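Local atomic coordinates of ForH (Streptomyces kaniharaensis, PDB entry 6NKO), a protein that probably takes part in formycin A biosynthesis and belongs to the same family as the AICAR transformylase/IMP cyclohydrolase enzymes of de novo purine synthesis. Residues Leu93-Thr97 / Glu98-Arg102. Numbering follows the deposited sequence.
Sequences LARET and ESDLR
D100 is held at the start of helix 98-107 by T97 and in turn holds R95, tying the preceding loop to the helix. T97 is the N-cap: its OG1 accepts from D100 N at 3.1 Å. The hydroxyl gets there because chi1 of 56° sets OG1 between the backbone N and the carbonyl carbon, facing the first turn, and this also brings T97 OG1 within 3.2 Å of D100 CB. One residue further on, L101 N donates to T97 O at 2.9 Å and closes the first helical turn.

D100 in turn reaches back over the loop. With CG beside its own backbone N, the carboxylate swings toward R95, and D100 OD2 takes R95 N at 2.7 Å through its anti lone pair, the one away from OD1; the N-H points at it almost straight, at 163°. The R95 side chain folds over the same oxygen, R95 CB 3.3 Å from D100 OD2, so this part is compact. Its guanidinium adds little more than a long salt bridge, R95 NH1 to D100 OD2 at 4.0 Å, with the two planes 30° apart. The positive charge probably helps stabilise the carboxylate.

Away from this tight spot the contact is looser and largely exposed. L101 CD1 lies 3.4 Å from E96 O, while the E96 carboxylate merely brushes L101 CD2. E98 and R102 form a salt bridge one turn apart, whose hydrogen bond from R102 NH1 to E98 OE2 is weak.

This capped turn lies at the surface of the MGS-like domain, where the chain leaves helix 86-93 and enters helix 98-107, which leads on to strand 114-117 of the parallel sheet. A94 O fastens the loop through hydrogen bonds from R111, between that helix and strand, and from N152, just beyond helix 141-151.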
ATOM      1  N   LEU A  93       9.573  -1.648  -6.944  1.00 38.11           N
ATOM      2  CA  LEU A  93      10.388  -2.830  -7.195  1.00 40.32           C
ATOM      3  C   LEU A  93      11.801  -2.516  -7.665  1.00 47.74           C
ATOM      4  O   LEU A  93      12.665  -3.399  -7.597  1.00 60.61           O
ATOM      5  CB  LEU A  93       9.711  -3.726  -8.237  1.00 29.29           C
ATOM      6  CG  LEU A  93       8.350  -4.305  -7.856  1.00 42.22           C
ATOM      7  CD1 LEU A  93       7.701  -4.999  -9.047  1.00 35.01           C
ATOM      8  CD2 LEU A  93       8.494  -5.261  -6.684  1.00 43.34           C
ATOM      9  N   ALA A  94      12.061  -1.301  -8.144  1.00 35.82           N
ATOM     10  CA  ALA A  94      13.364  -0.991  -8.718  1.00 42.15           C
ATOM     11  C   ALA A  94      14.465  -1.112  -7.671  1.00 46.42           C
ATOM     12  O   ALA A  94      14.308  -0.680  -6.526  1.00 53.87           O
ATOM     13  CB  ALA A  94      13.364   0.416  -9.314  1.00 42.74           C
ATOM     14  N   ARG A  95      15.586  -1.708  -8.078  1.00 51.59           N
ATOM     15  CA  ARG A  95      16.725  -1.919  -7.195  1.00 51.75           C
ATOM     16  C   ARG A  95      17.581  -0.655  -7.147  1.00 52.19           C
ATOM     17  O   ARG A  95      17.211   0.400  -7.672  1.00 58.88           O
ATOM     18  CB  ARG A  95      17.539  -3.127  -7.661  1.00 57.67           C
ATOM     19  CG  ARG A  95      17.039  -4.468  -7.138  1.00 68.67           C
ATOM     20  CD  ARG A  95      15.864  -4.972  -7.965  1.00 73.21           C
ATOM     21  NE  ARG A  95      15.917  -6.411  -8.214  1.00 81.20           N
ATOM     22  CZ  ARG A  95      16.634  -6.983  -9.177  1.00 87.87           C
ATOM     23  NH1 ARG A  95      17.365  -6.237  -9.996  1.00 82.55           N
ATOM     24  NH2 ARG A  95      16.616  -8.301  -9.329  1.00 85.38           N
ATOM     25  N   GLU A  96      18.742  -0.749  -6.499  1.00 63.24           N
ATOM     26  CA  GLU A  96      19.736   0.312  -6.521  1.00 65.97           C
ATOM     27  C   GLU A  96      20.865   0.021  -7.504  1.00 56.58           C
ATOM     28  O   GLU A  96      21.942   0.617  -7.398  1.00 69.21           O
ATOM     29  CB  GLU A  96      20.296   0.549  -5.119  1.00 58.88           C
ATOM     30  CG  GLU A  96      19.292   1.133  -4.140  1.00 45.93           C
ATOM     31  CD  GLU A  96      18.917   2.570  -4.463  1.00 74.86           C
ATOM     32  OE1 GLU A  96      19.817   3.356  -4.831  1.00 95.55           O
ATOM     33  OE2 GLU A  96      17.722   2.915  -4.343  1.00 57.70           O
ATOM     34  N   THR A  97      20.643  -0.888  -8.450  1.00 52.96           N
ATOM     35  CA  THR A  97      21.627  -1.154  -9.486  1.00 45.79           C
ATOM     36  C   THR A  97      21.794   0.066 -10.389  1.00 59.37           C
ATOM     37  O   THR A  97      20.937   0.953 -10.446  1.00 54.67           O
ATOM     38  CB  THR A  97      21.213  -2.359 -10.332  1.00 53.13           C
ATOM     39  OG1 THR A  97      19.906  -2.136 -10.874  1.00 52.84           O
ATOM     40  CG2 THR A  97      21.191  -3.623  -9.487  1.00 57.55           C
ATOM     41  N   GLU A  98      22.922   0.101 -11.100  1.00 48.72           N
ATOM     42  CA  GLU A  98      23.138   1.157 -12.084  1.00 52.93           C
ATOM     43  C   GLU A  98      22.067   1.123 -13.166  1.00 51.53           C
ATOM     44  O   GLU A  98      21.576   2.170 -13.604  1.00 49.12           O
ATOM     45  CB  GLU A  98      24.533   1.021 -12.699  1.00 39.79           C
ATOM     46  CG  GLU A  98      24.747   1.841 -13.965  1.00 52.13           C
ATOM     47  CD  GLU A  98      26.101   1.589 -14.606  1.00 68.44           C
ATOM     48  OE1 GLU A  98      27.127   1.684 -13.899  1.00 55.69           O
ATOM     49  OE2 GLU A  98      26.139   1.297 -15.820  1.00 54.56           O
ATOM     50  N   SER A  99      21.677  -0.081 -13.592  1.00 40.27           N
ATOM     51  CA  SER A  99      20.689  -0.219 -14.657  1.00 43.25           C
ATOM     52  C   SER A  99      19.313   0.267 -14.212  1.00 48.65           C
ATOM     53  O   SER A  99      18.596   0.906 -14.992  1.00 47.36           O
ATOM     54  CB  SER A  99      20.626  -1.677 -15.113  1.00 32.44           C
ATOM     55  OG  SER A  99      19.803  -1.828 -16.256  1.00 53.85           O
ATOM     56  N   ASP A 100      18.925  -0.022 -12.967  1.00 45.30           N
ATOM     57  CA  ASP A 100      17.617   0.417 -12.485  1.00 44.59           C
ATOM     58  C   ASP A 100      17.606   1.914 -12.207  1.00 47.13           C
ATOM     59  O   ASP A 100      16.623   2.601 -12.512  1.00 45.85           O
ATOM     60  CB  ASP A 100      17.223  -0.362 -11.230  1.00 44.98           C
ATOM     61  CG  ASP A 100      16.746  -1.767 -11.541  1.00 51.67           C
ATOM     62  OD1 ASP A 100      16.848  -2.190 -12.713  1.00 47.41           O
ATOM     63  OD2 ASP A 100      16.267  -2.449 -10.613  1.00 53.64           O
ATOM     64  N   LEU A 101      18.687   2.439 -11.622  1.00 51.72           N
ATOM     65  CA  LEU A 101      18.781   3.878 -11.401  1.00 48.13           C
ATOM     66  C   LEU A 101      18.709   4.638 -12.717  1.00 48.53           C
ATOM     67  O   LEU A 101      18.018   5.659 -12.816  1.00 46.22           O
ATOM     68  CB  LEU A 101      20.076   4.215 -10.660  1.00 48.96           C
ATOM     69  CG  LEU A 101      20.181   3.809  -9.189  1.00 45.42           C
ATOM     70  CD1 LEU A 101      21.641   3.665  -8.789  1.00 48.01           C
ATOM     71  CD2 LEU A 101      19.476   4.818  -8.300  1.00 57.17           C
ATOM     72  N   ARG A 102      19.415   4.151 -13.740  1.00 49.66           N
ATOM     73  CA  ARG A 102      19.373   4.800 -15.046  1.00 56.58           C
ATOM     74  C   ARG A 102      17.952   4.825 -15.595  1.00 52.86           C
ATOM     75  O   ARG A 102      17.465   5.871 -16.038  1.00 46.13           O
ATOM     76  CB  ARG A 102      20.317   4.085 -16.016  1.00 49.17           C
ATOM     77  CG  ARG A 102      20.083   4.434 -17.480  1.00 45.39           C
ATOM     78  CD  ARG A 102      21.300   4.111 -18.332  1.00 52.81           C
ATOM     79  NE  ARG A 102      21.415   2.680 -18.596  1.00 47.94           N
ATOM     80  CZ  ARG A 102      22.393   1.911 -18.128  1.00 61.59           C
ATOM     81  NH1 ARG A 102      23.345   2.438 -17.368  1.00 64.75           N
ATOM     82  NH2 ARG A 102      22.423   0.617 -18.417  1.00 57.14           N
TER